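Local structure of bacteriophage virulence determinant (Salmonella enterica subsp. enterica serovar Typhimurium str. 14028S, 6GGR) at residues Y48-P53 and D65-C70; S75-D80 and F158-S163; F88-N93 and V188-I193; I133-D138 and I165-H170; I194-E197 and P203-I206. The protein is a phage-encoded virulence determinant of the PipA family that binds zinc and probably acts inside host cells as a zinc-dependent protease. One frame throughout, in Å; residues are numbered along the deposited sequence.

Contact 1: residues Y48-P53 and D65-C70; sequences YLISGP and DTYDEC
I50 and P53 meet one residue of the helical segment D65-C70, the tyrosine Y67, whose ring lies along the chain leaving helix 45-49. I50 is the first residue to leave helical backbone angles there, and its bond to CB is directed at the opposing segment. The branch that touches is CG2, anti to the backbone N, which comes within 3.6 Å of Y67 OH; the two side chains run past each other in opposite directions. The CB of S51 points away. At G52 the main chain itself makes the contact: G52 CA is 3.6 Å from Y67 OH, and G52 C is 3.5 Å from Y67 CE1, an oblique approach to the ring. P53 covers more of the tyrosine. P53 N lies 3.3 Å from Y67 CE1, while P53 CG sits 3.6 Å from the centroid of the Y67 ring and 21° off its normal, a CH-pi contact over one face, displaced toward the rim on the CD1 side. The pyrrolidine crosses the tyrosine side chain at about a right angle. With CG anti to the backbone N (chi1 174°), Y67 extends its ring from the helix far enough for its hydroxyl to reach I50. No hydrogen bond spans the two segments, and the buried surface is 157 Å², so the evidence is for apolar association at the protein surface. The strand 107-111 completes the setting: W107 and L109 bond to the backbone of L49, S51 and G52, and L109 packs against both I50 and Y67 beside helix 64-84.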
# COMPACT_ATOMS: atom_id res chain seq x y z
N TYR B 48 4.14 25.23 5.20
CA TYR B 48 5.32 25.06 4.36
C TYR B 48 5.24 23.78 3.53
O TYR B 48 5.77 23.73 2.42
CB TYR B 48 6.59 25.05 5.21
CG TYR B 48 6.85 26.32 6.01
CD1 TYR B 48 6.12 27.48 5.77
CD2 TYR B 48 7.83 26.35 6.99
CE1 TYR B 48 6.36 28.63 6.49
CE2 TYR B 48 8.07 27.50 7.72
CZ TYR B 48 7.33 28.64 7.46
OH TYR B 48 7.57 29.79 8.18
N LEU B 49 4.58 22.74 4.05
CA LEU B 49 4.52 21.46 3.35
C LEU B 49 3.29 21.33 2.47
O LEU B 49 3.36 20.74 1.39
CB LEU B 49 4.56 20.32 4.37
CG LEU B 49 4.60 18.89 3.81
CD1 LEU B 49 5.99 18.54 3.31
CD2 LEU B 49 4.14 17.89 4.86
N ILE B 50 2.15 21.88 2.91
CA ILE B 50 0.86 21.64 2.27
C ILE B 50 0.34 22.94 1.67
O ILE B 50 0.31 23.97 2.35
CB ILE B 50 -0.16 21.06 3.27
CG1 ILE B 50 0.40 19.81 3.96
CG2 ILE B 50 -1.48 20.75 2.58
CD1 ILE B 50 0.89 18.73 3.01
N SER B 51 -0.08 22.88 0.41
CA SER B 51 -0.72 24.02 -0.25
C SER B 51 -2.24 23.97 -0.10
O SER B 51 -2.86 24.95 0.30
CB SER B 51 -0.35 24.07 -1.73
OG SER B 51 -0.92 22.98 -2.43
N GLY B 52 -2.84 22.83 -0.44
CA GLY B 52 -4.26 22.65 -0.31
C GLY B 52 -4.66 21.20 -0.49
O GLY B 52 -3.82 20.32 -0.67
N PRO B 53 -5.96 20.93 -0.44
CA PRO B 53 -6.44 19.56 -0.68
C PRO B 53 -6.22 19.14 -2.12
O PRO B 53 -6.17 19.96 -3.04
CB PRO B 53 -7.93 19.63 -0.34
CG PRO B 53 -8.18 20.98 0.26
CD PRO B 53 -7.06 21.87 -0.13
N ASP B 65 -13.93 18.59 4.75
CA ASP B 65 -13.97 18.33 6.19
C ASP B 65 -12.81 17.44 6.62
O ASP B 65 -12.06 17.79 7.55
CB ASP B 65 -15.31 17.68 6.56
CG ASP B 65 -15.58 17.74 8.05
OD1 ASP B 65 -14.62 17.62 8.84
OD2 ASP B 65 -16.76 17.90 8.43
N THR B 66 -12.63 16.30 5.96
CA THR B 66 -11.53 15.41 6.31
C THR B 66 -10.18 16.08 6.12
O THR B 66 -9.20 15.72 6.78
CB THR B 66 -11.60 14.13 5.48
OG1 THR B 66 -12.96 13.67 5.42
CG2 THR B 66 -10.74 13.04 6.10
N TYR B 67 -10.11 17.06 5.21
CA TYR B 67 -8.88 17.83 5.04
C TYR B 67 -8.49 18.52 6.34
O TYR B 67 -7.35 18.40 6.81
CB TYR B 67 -9.05 18.84 3.91
CG TYR B 67 -7.87 19.78 3.74
CD1 TYR B 67 -6.80 19.44 2.93
CD2 TYR B 67 -7.85 21.02 4.37
CE1 TYR B 67 -5.73 20.31 2.76
CE2 TYR B 67 -6.79 21.89 4.21
CZ TYR B 67 -5.73 21.53 3.40
OH TYR B 67 -4.67 22.39 3.23
N ASP B 68 -9.43 19.24 6.95
CA ASP B 68 -9.13 19.95 8.19
C ASP B 68 -8.75 18.97 9.30
O ASP B 68 -7.84 19.24 10.09
CB ASP B 68 -10.33 20.80 8.61
CG ASP B 68 -10.57 21.98 7.67
OD1 ASP B 68 -9.58 22.60 7.25
OD2 ASP B 68 -11.74 22.27 7.37
N GLU B 69 -9.44 17.83 9.37
CA GLU B 69 -9.12 16.83 10.39
C GLU B 69 -7.70 16.32 10.23
O GLU B 69 -6.92 16.27 11.19
CB GLU B 69 -10.12 15.68 10.33
CG GLU B 69 -11.53 16.06 10.76
CD GLU B 69 -12.59 15.07 10.30
OE1 GLU B 69 -12.22 14.06 9.66
OE2 GLU B 69 -13.78 15.31 10.57
N CYS B 70 -7.33 15.93 9.00
CA CYS B 70 -6.01 15.37 8.77
C CYS B 70 -4.93 16.44 8.88
O CYS B 70 -3.84 16.17 9.40
CB CYS B 70 -5.96 14.69 7.40
SG CYS B 70 -6.87 13.12 7.31

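Contact 2: residues S75-D80 and F158-S163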
# COMPACT_ATOMS: atom_id res chain seq x y z
N SER B 75 -0.29 18.79 11.44
CA SER B 75 0.40 19.94 12.01
C SER B 75 0.99 19.62 13.38
O SER B 75 2.13 20.00 13.67
CB SER B 75 -0.55 21.13 12.10
OG SER B 75 0.09 22.26 12.67
N ARG B 76 0.23 18.93 14.23
CA ARG B 76 0.75 18.54 15.54
C ARG B 76 1.99 17.68 15.39
O ARG B 76 3.02 17.92 16.03
CB ARG B 76 -0.32 17.78 16.33
CG ARG B 76 -1.60 18.55 16.59
CD ARG B 76 -2.52 17.77 17.53
NE ARG B 76 -2.87 16.45 17.00
CZ ARG B 76 -2.20 15.33 17.25
NH1 ARG B 76 -1.12 15.34 18.02
NH2 ARG B 76 -2.61 14.18 16.72
N ILE B 77 1.92 16.66 14.53
CA ILE B 77 3.02 15.71 14.38
C ILE B 77 4.25 16.40 13.81
O ILE B 77 5.38 16.17 14.27
CB ILE B 77 2.57 14.53 13.50
CG1 ILE B 77 1.56 13.67 14.28
CG2 ILE B 77 3.76 13.68 13.05
CD1 ILE B 77 0.82 12.65 13.45
N LEU B 78 4.06 17.26 12.81
CA LEU B 78 5.18 18.04 12.28
C LEU B 78 5.82 18.88 13.38
O LEU B 78 7.05 18.94 13.50
CB LEU B 78 4.70 18.93 11.14
CG LEU B 78 4.32 18.24 9.83
CD1 LEU B 78 3.59 19.22 8.92
CD2 LEU B 78 5.55 17.69 9.13
N GLU B 79 4.99 19.55 14.18
CA GLU B 79 5.49 20.39 15.26
C GLU B 79 6.30 19.57 16.26
O GLU B 79 7.41 19.95 16.64
CB GLU B 79 4.32 21.09 15.94
CG GLU B 79 4.67 21.89 17.18
CD GLU B 79 3.50 22.71 17.69
OE1 GLU B 79 2.34 22.35 17.38
OE2 GLU B 79 3.73 23.70 18.41
N ASP B 80 5.76 18.42 16.69
CA ASP B 80 6.47 17.58 17.65
C ASP B 80 7.77 17.05 17.06
O ASP B 80 8.80 17.02 17.74
CB ASP B 80 5.58 16.42 18.09
CG ASP B 80 4.47 16.84 19.02
OD1 ASP B 80 4.62 17.90 19.68
OD2 ASP B 80 3.46 16.13 19.11
N PHE B 158 0.95 -0.42 12.65
CA PHE B 158 1.19 0.96 12.27
C PHE B 158 0.30 1.88 13.10
O PHE B 158 -0.88 1.59 13.31
CB PHE B 158 0.91 1.18 10.78
CG PHE B 158 2.04 0.79 9.87
CD1 PHE B 158 3.17 1.57 9.79
CD2 PHE B 158 1.94 -0.33 9.07
CE1 PHE B 158 4.21 1.22 8.94
CE2 PHE B 158 2.97 -0.68 8.21
CZ PHE B 158 4.11 0.10 8.15
N ASP B 159 0.87 2.98 13.57
CA ASP B 159 0.11 4.03 14.23
C ASP B 159 0.22 5.32 13.43
O ASP B 159 1.02 5.43 12.50
CB ASP B 159 0.58 4.24 15.68
CG ASP B 159 1.92 4.95 15.77
OD1 ASP B 159 2.81 4.69 14.93
OD2 ASP B 159 2.07 5.78 16.68
N THR B 160 -0.61 6.30 13.80
CA THR B 160 -0.69 7.54 13.03
C THR B 160 0.68 8.20 12.91
O THR B 160 1.08 8.63 11.82
CB THR B 160 -1.69 8.49 13.69
OG1 THR B 160 -2.96 7.84 13.79
CG2 THR B 160 -1.85 9.77 12.88
N THR B 161 1.41 8.29 14.02
CA THR B 161 2.70 8.97 13.99
C THR B 161 3.63 8.34 12.97
O THR B 161 4.15 9.03 12.08
CB THR B 161 3.32 8.96 15.39
OG1 THR B 161 2.40 9.52 16.33
CG2 THR B 161 4.61 9.78 15.41
N ARG B 162 3.85 7.02 13.07
CA ARG B 162 4.74 6.35 12.13
C ARG B 162 4.26 6.53 10.69
O ARG B 162 5.06 6.83 9.80
CB ARG B 162 4.86 4.87 12.47
CG ARG B 162 5.85 4.12 11.57
CD ARG B 162 6.14 2.70 12.05
NE ARG B 162 6.97 2.65 13.25
CZ ARG B 162 8.30 2.72 13.25
NH1 ARG B 162 8.98 2.84 12.12
NH2 ARG B 162 8.98 2.66 14.40
N SER B 163 2.97 6.34 10.45
CA SER B 163 2.46 6.43 9.08
C SER B 163 2.63 7.84 8.53
O SER B 163 3.05 8.03 7.38
CB SER B 163 0.99 6.02 9.04
OG SER B 163 0.80 4.73 9.59
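The carbonyl oxygen of D159, one residue before the threonines that meet I77, accepts the backbone N of S163 at 3.0 Å and so starts the first turn of helix 160-173. The side chain of the same residue caps that turn: R162 N donates to D159 OD1 over 3.2 Å with an N-H...O angle of 157°, arriving from above the carboxylate plane, 50° out of it. The other carboxylate oxygen, D159 OD2, bonds to H200 NE2, so both ends of the group are held. This N-cap places a carboxylate where the partial positive charge of a helix start would be expected to suit it. The capped helix is the one that carries, further along, H166 and, one turn after it, H170 of the zinc site, and its opening turn lies against the long helix 64-84. There the touch is apolar and light, with 116 Å² buried and no hydrogen bond across. I77 reaches over with CD1, because its outer torsion is nearly extended (chi2 168°). I77 CD1 stands 4.0 Å from T160 CG2 and 4.2 Å from T161 CA, and the isoleucine and T160 side chains cross at roughly a right angle. The methyl of T160 is the branch anti to its backbone N, which leaves OG1 beside that N. I77 continues along the same helix onto F164 and I165. R162 turns the opposite way, its guanidinium bonding to N192 and S202 and making a cation-pi contact with Y149.

Contact 3: residues F88-N93 and V188-I193; sequences FRRLMN and VEYTNI
L91 and Y190 form the close part of this contact between helix 86-100 and helix 186-197. Both leucine methyls lie on one face of the tyrosine ring. L91 CD1 is centred over it, 3.9 Å from the centroid of the Y190 ring and 13° off the normal, a well-formed CH-pi geometry. L91 CD2 is shifted toward the phenol end, 3.6 Å from Y190 CZ and 3.7 Å from Y190 OH. Since CG of L91 is anti to the carbonyl carbon (chi1 -54°) and chi2 continues extended, the branched end faces the neighbouring helix and spreads its two methyls along the ring. The rim is looser, though it too is buried: R90 NH2 lies near the plane at the ring edge, with Y190 CE1 4.3 Å away, and no hydrogen bond joins the two segments. What holds the polar ends lies on the N-terminal part of the chain. D30 OD1 takes both a salt bridge from R90 NH1 and a hydrogen bond with Y190 OH, and R90 NH1 is also bound to the carbonyl oxygen of A33. The ring therefore meets hydrocarbon on a face and charge at its rim; the common D30 oxygen would offset the buried arginine charge and, by engaging the phenol hydroxyl, probably fix how the ring lies under L91.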
# COMPACT_ATOMS: atom_id res chain seq x y z
N PHE B 88 14.94 14.86 11.94
CA PHE B 88 13.83 15.40 11.16
C PHE B 88 14.07 16.87 10.81
O PHE B 88 13.68 17.31 9.72
CB PHE B 88 12.52 15.25 11.93
CG PHE B 88 11.34 15.86 11.23
CD1 PHE B 88 10.60 15.12 10.32
CD2 PHE B 88 10.98 17.17 11.48
CE1 PHE B 88 9.52 15.68 9.68
CE2 PHE B 88 9.90 17.73 10.84
CZ PHE B 88 9.17 16.99 9.94
N ARG B 89 14.68 17.63 11.72
CA ARG B 89 15.01 19.02 11.40
C ARG B 89 15.91 19.10 10.18
O ARG B 89 15.80 20.05 9.39
CB ARG B 89 15.67 19.69 12.61
CG ARG B 89 14.71 19.99 13.77
CD ARG B 89 15.30 20.99 14.78
NE ARG B 89 16.40 20.44 15.57
CZ ARG B 89 16.25 19.71 16.67
NH1 ARG B 89 15.04 19.42 17.13
NH2 ARG B 89 17.32 19.26 17.32
N ARG B 90 16.79 18.12 9.98
CA ARG B 90 17.67 18.12 8.82
C ARG B 90 16.88 17.93 7.53
O ARG B 90 17.04 18.69 6.57
CB ARG B 90 18.74 17.04 8.96
CG ARG B 90 19.73 17.28 10.08
CD ARG B 90 20.98 16.42 9.94
NE ARG B 90 20.73 15.00 10.22
CZ ARG B 90 20.51 14.07 9.30
NH1 ARG B 90 20.49 14.37 8.01
NH2 ARG B 90 20.30 12.81 9.67
N LEU B 91 16.03 16.90 7.49
CA LEU B 91 15.23 16.67 6.30
C LEU B 91 14.33 17.86 6.01
O LEU B 91 14.28 18.35 4.87
CB LEU B 91 14.41 15.39 6.48
CG LEU B 91 15.22 14.15 6.86
CD1 LEU B 91 14.32 12.93 6.98
CD2 LEU B 91 16.34 13.89 5.86
N MET B 92 13.64 18.36 7.03
CA MET B 92 12.72 19.48 6.84
C MET B 92 13.46 20.74 6.40
O MET B 92 13.06 21.42 5.45
CB MET B 92 11.94 19.75 8.13
CG MET B 92 10.93 20.88 8.02
SD MET B 92 9.60 20.48 6.88
CE MET B 92 9.00 22.12 6.48
N ASN B 93 14.55 21.07 7.10
CA ASN B 93 15.32 22.27 6.76
C ASN B 93 15.79 22.22 5.32
O ASN B 93 15.57 23.15 4.54
CB ASN B 93 16.51 22.42 7.70
CG ASN B 93 16.13 22.94 9.08
OD1 ASN B 93 15.06 23.52 9.26
ND2 ASN B 93 17.01 22.75 10.05
N VAL B 188 12.30 3.99 5.79
CA VAL B 188 12.09 3.26 7.04
C VAL B 188 13.15 3.66 8.07
O VAL B 188 12.83 3.96 9.22
CB VAL B 188 12.09 1.74 6.79
CG1 VAL B 188 12.12 0.97 8.10
CG2 VAL B 188 10.87 1.34 5.96
N GLU B 189 14.42 3.67 7.66
CA GLU B 189 15.48 3.97 8.61
C GLU B 189 15.33 5.38 9.16
O GLU B 189 15.42 5.59 10.38
CB GLU B 189 16.85 3.77 7.95
CG GLU B 189 17.11 2.32 7.57
CD GLU B 189 18.57 1.92 7.65
OE1 GLU B 189 19.43 2.82 7.84
OE2 GLU B 189 18.87 0.72 7.51
N TYR B 190 15.10 6.36 8.29
CA TYR B 190 14.80 7.72 8.74
C TYR B 190 13.63 7.72 9.71
O TYR B 190 13.70 8.33 10.79
CB TYR B 190 14.48 8.62 7.54
CG TYR B 190 15.66 9.32 6.91
CD1 TYR B 190 16.63 9.94 7.69
CD2 TYR B 190 15.79 9.38 5.53
CE1 TYR B 190 17.70 10.59 7.10
CE2 TYR B 190 16.86 10.02 4.94
CZ TYR B 190 17.81 10.63 5.73
OH TYR B 190 18.87 11.27 5.14
N THR B 191 12.54 7.04 9.35
CA THR B 191 11.35 7.03 10.20
C THR B 191 11.67 6.41 11.55
O THR B 191 11.27 6.94 12.59
CB THR B 191 10.21 6.28 9.50
OG1 THR B 191 9.91 6.94 8.25
CG2 THR B 191 8.96 6.27 10.35
N ASN B 192 12.41 5.29 11.57
CA ASN B 192 12.79 4.68 12.84
C ASN B 192 13.54 5.67 13.72
O ASN B 192 13.28 5.77 14.93
CB ASN B 192 13.65 3.44 12.59
CG ASN B 192 12.85 2.25 12.09
OD1 ASN B 192 11.62 2.23 12.15
ND2 ASN B 192 13.56 1.24 11.61
N ILE B 193 14.51 6.38 13.14
CA ILE B 193 15.36 7.28 13.93
C ILE B 193 14.56 8.47 14.44
O ILE B 193 14.69 8.86 15.61
CB ILE B 193 16.56 7.74 13.08
CG1 ILE B 193 17.42 6.55 12.68
CG2 ILE B 193 17.39 8.77 13.85
CD1 ILE B 193 18.43 6.85 11.58

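Contact 4: residues I133-D138 and I165-H170. Unlike the reference sequence in segment 165-170: Q167 (reference Glu).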
# COMPACT_ATOMS: atom_id res chain seq x y z
N ILE B 133 0.49 14.18 -1.10
CA ILE B 133 0.75 13.42 0.12
C ILE B 133 -0.60 12.92 0.61
O ILE B 133 -1.45 13.72 1.01
CB ILE B 133 1.45 14.27 1.19
CG1 ILE B 133 2.90 14.54 0.80
CG2 ILE B 133 1.40 13.59 2.56
CD1 ILE B 133 3.54 15.68 1.56
N ALA B 134 -0.80 11.60 0.58
CA ALA B 134 -2.07 10.99 0.96
C ALA B 134 -1.98 10.50 2.40
O ALA B 134 -1.11 9.69 2.73
CB ALA B 134 -2.43 9.84 0.02
N LEU B 135 -2.88 11.00 3.25
CA LEU B 135 -2.93 10.62 4.65
C LEU B 135 -4.37 10.38 5.06
O LEU B 135 -5.30 10.97 4.49
CB LEU B 135 -2.31 11.70 5.54
CG LEU B 135 -0.88 12.14 5.19
CD1 LEU B 135 -0.51 13.40 5.96
CD2 LEU B 135 0.12 11.03 5.47
N ASN B 136 -4.56 9.52 6.06
CA ASN B 136 -5.88 9.25 6.61
C ASN B 136 -5.74 8.92 8.08
O ASN B 136 -4.65 8.62 8.58
CB ASN B 136 -6.58 8.11 5.87
CG ASN B 136 -5.89 6.77 6.10
OD1 ASN B 136 -6.02 6.17 7.16
ND2 ASN B 136 -5.15 6.31 5.09
N LEU B 137 -6.88 8.97 8.79
CA LEU B 137 -6.94 8.67 10.21
C LEU B 137 -7.60 7.33 10.48
O LEU B 137 -8.19 7.12 11.55
CB LEU B 137 -7.67 9.79 10.95
CG LEU B 137 -6.98 11.15 10.87
CD1 LEU B 137 -7.97 12.28 11.15
CD2 LEU B 137 -5.81 11.21 11.84
N ASP B 138 -7.51 6.40 9.52
CA ASP B 138 -8.10 5.08 9.70
C ASP B 138 -7.29 4.21 10.67
O ASP B 138 -7.82 3.21 11.16
CB ASP B 138 -8.23 4.37 8.35
CG ASP B 138 -9.00 5.19 7.33
OD1 ASP B 138 -9.75 6.10 7.74
OD2 ASP B 138 -8.86 4.93 6.12
N ILE B 165 4.80 10.20 9.53
CA ILE B 165 6.22 10.52 9.35
C ILE B 165 6.79 9.77 8.15
O ILE B 165 7.58 10.32 7.38
CB ILE B 165 7.00 10.20 10.64
CG1 ILE B 165 6.54 11.10 11.79
CG2 ILE B 165 8.51 10.32 10.41
CD1 ILE B 165 6.73 12.59 11.53
N HIS B 166 6.39 8.51 7.98
CA HIS B 166 6.86 7.74 6.84
C HIS B 166 6.52 8.43 5.52
O HIS B 166 7.37 8.58 4.64
CB HIS B 166 6.27 6.33 6.88
CG HIS B 166 6.79 5.42 5.81
ND1 HIS B 166 7.71 4.43 6.06
CD2 HIS B 166 6.54 5.37 4.48
CE1 HIS B 166 7.99 3.79 4.94
NE2 HIS B 166 7.29 4.35 3.96
N GLN B 167 5.26 8.86 5.37
CA GLN B 167 4.86 9.52 4.13
C GLN B 167 5.54 10.87 3.98
O GLN B 167 5.93 11.26 2.88
CB GLN B 167 3.34 9.68 4.08
CG GLN B 167 2.57 8.38 4.13
CD GLN B 167 2.98 7.40 3.05
OE1 GLN B 167 3.47 7.79 1.99
NE2 GLN B 167 2.80 6.12 3.32
N VAL B 168 5.68 11.62 5.08
CA VAL B 168 6.35 12.91 5.01
C VAL B 168 7.81 12.73 4.64
O VAL B 168 8.37 13.51 3.86
CB VAL B 168 6.18 13.67 6.34
CG1 VAL B 168 7.10 14.90 6.41
CG2 VAL B 168 4.73 14.09 6.53
N VAL B 169 8.46 11.70 5.19
CA VAL B 169 9.86 11.47 4.86
C VAL B 169 10.02 11.25 3.36
O VAL B 169 11.00 11.71 2.75
CB VAL B 169 10.42 10.29 5.68
CG1 VAL B 169 11.72 9.76 5.08
CG2 VAL B 169 10.65 10.72 7.12
N HIS B 170 9.08 10.53 2.75
CA HIS B 170 9.09 10.38 1.30
C HIS B 170 9.12 11.75 0.62
O HIS B 170 9.89 11.98 -0.31
CB HIS B 170 7.87 9.59 0.83
CG HIS B 170 8.04 8.10 0.86
ND1 HIS B 170 8.96 7.45 0.07
CD2 HIS B 170 7.39 7.14 1.56
CE1 HIS B 170 8.89 6.15 0.29
NE2 HIS B 170 7.94 5.93 1.19
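Q167 meets L135 where the zinc-site helix 160-173 packs beside strand 132-135, an arrangement consistent with a zincin fold. The helix carries H166 and H170, which with D177 bind zinc in this protein; their spacing is that of the HEXXH motif, with Q167 deposited at its glutamate position. No zinc is bound to this chain in the model, and H170 NE2 hydrogen-bonds to D177 OD2. From the helix, Q167 CB points at the strand and touches L135 CD2 at 3.8 Å. Q167 CG comes next, also 3.8 Å from L135 CD2 and 4.1 Å from A134 O, so one leucine methyl packs against both carbons. A bend at chi2 (-55°) then turns the chain, and the remainder of the side chain runs beside F115 and T117. L135 and Q167 pass each other in opposite directions, and L135 also leans on L74 of helix 64-84. No hydrogen bond crosses, although 155 Å² is buried. Past the strand the chain makes an Asx turn: D138 N donates to N136 OD1 at 2.8 Å, in the carbonyl plane and on a lone pair, with an N-H...O angle of 153°.

Contact 5: residues I194-E197 and P203-I206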
# COMPACT_ATOMS: atom_id res chain seq x y z
N ILE B 194 13.75 9.07 13.58
CA ILE B 194 12.95 10.23 13.96
C ILE B 194 12.03 9.87 15.12
O ILE B 194 11.95 10.59 16.13
CB ILE B 194 12.16 10.75 12.75
CG1 ILE B 194 13.13 11.30 11.70
CG2 ILE B 194 11.17 11.84 13.17
CD1 ILE B 194 12.49 11.55 10.35
N LEU B 195 11.33 8.74 15.00
CA LEU B 195 10.38 8.34 16.04
C LEU B 195 11.08 8.11 17.37
O LEU B 195 10.57 8.52 18.42
CB LEU B 195 9.62 7.09 15.61
CG LEU B 195 8.25 7.33 14.96
CD1 LEU B 195 8.37 8.18 13.72
CD2 LEU B 195 7.58 6.00 14.65
N LYS B 196 12.23 7.45 17.36
CA LYS B 196 12.98 7.28 18.61
C LYS B 196 13.43 8.63 19.16
O LYS B 196 13.43 8.84 20.38
CB LYS B 196 14.17 6.35 18.40
CG LYS B 196 13.81 4.88 18.26
CD LYS B 196 13.10 4.34 19.50
CE LYS B 196 12.89 2.84 19.41
NZ LYS B 196 12.02 2.32 20.51
N GLU B 197 13.84 9.54 18.28
CA GLU B 197 14.20 10.88 18.73
C GLU B 197 13.01 11.64 19.29
O GLU B 197 13.19 12.55 20.10
CB GLU B 197 14.82 11.67 17.57
CG GLU B 197 16.21 11.20 17.16
CD GLU B 197 16.82 12.04 16.04
OE1 GLU B 197 16.14 12.95 15.54
OE2 GLU B 197 17.99 11.78 15.67
N PRO B 203 8.71 -0.36 18.73
CA PRO B 203 9.98 -0.94 18.31
C PRO B 203 10.31 -0.51 16.90
O PRO B 203 9.41 -0.32 16.06
CB PRO B 203 9.72 -2.45 18.39
CG PRO B 203 8.49 -2.62 19.20
CD PRO B 203 7.69 -1.39 18.99
N PRO B 204 11.59 -0.34 16.57
CA PRO B 204 11.94 0.06 15.21
C PRO B 204 11.62 -1.03 14.20
O PRO B 204 11.60 -2.22 14.51
CB PRO B 204 13.45 0.33 15.29
CG PRO B 204 13.91 -0.39 16.49
CD PRO B 204 12.77 -0.42 17.45
N ARG B 205 11.38 -0.59 12.97
CA ARG B 205 10.97 -1.47 11.88
C ARG B 205 12.21 -2.07 11.24
O ARG B 205 12.99 -1.35 10.60
CB ARG B 205 10.14 -0.69 10.87
CG ARG B 205 9.58 -1.49 9.72
CD ARG B 205 8.79 -0.56 8.82
NE ARG B 205 8.10 -1.25 7.74
CZ ARG B 205 7.39 -0.62 6.81
NH1 ARG B 205 7.29 0.71 6.83
NH2 ARG B 205 6.78 -1.31 5.85
N ILE B 206 12.40 -3.38 11.39
CA ILE B 206 13.62 -4.04 10.94
C ILE B 206 13.58 -4.42 9.47
O ILE B 206 14.64 -4.72 8.89
CB ILE B 206 13.92 -5.30 11.78
CG1 ILE B 206 12.87 -6.39 11.53
CG2 ILE B 206 13.98 -4.93 13.26
CD1 ILE B 206 13.11 -7.67 12.30
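The last turn of helix 186-197 and the loop that returns past it meet through K196 and the proline pair P203-P204, the chain reversing after the helix, with five residues between the segments. The backbone angles of both prolines are those of polyproline II, so this part of the loop is extended. K196 supplies the helix side. Its bond to CB is directed at the loop; CG is anti to the carbonyl carbon (chi1 -74°), a bend follows at chi2 (-61°), and the outer two torsions are nearly straight, which carries the hydrocarbon end obliquely to P204, where it touches the ring at CD. K196 CE rests 3.8 Å from P204 CD. The CA atoms of K196 and P204 are the nearest across the segments, yet stand 8.0 Å apart, so it is the lysine side chain that bridges the gap. The touch is small, 78 Å² in all, and no hydrogen bond passes between the segments. The ammonium group is nevertheless engaged, since it bonds to the carbonyl oxygen of S202, just ahead of P203. The loop is tied down further by P203 O to Y149 OH and by R205 O to N192 ND2 on the same helix. Beyond the prolines, R205 packs beside the zinc ligand H166 and its NH2 bonds to the backbone of another protein chain, so the loop borders the site where that chain lies. At the outer end of the lysine, K196 NZ is 4.2 Å from P204 CD and 4.4 Å from P203 CA.

From the N terminus, contact 1 closes first, joining the chain just after helix 45-49 to helix 64-84 across an eleven-residue loop. Contacts 2, 3 and 4 then open in turn, at 75-80, 88-93 and 133-138, before any of them closes. Contact 2 closes at 158-163 and therefore crosses both of the others; contact 4 closes at 165-170 and nests inside contact 3, which closes at 188-193. Contact 5 follows in series as a short local reversal. Contacts 2 and 4 tie the zinc-site helix to earlier parts of the chain, and helix 186-197, held by contacts 3 and 5, packs on it where T191 and Y190 meet H166 and V169.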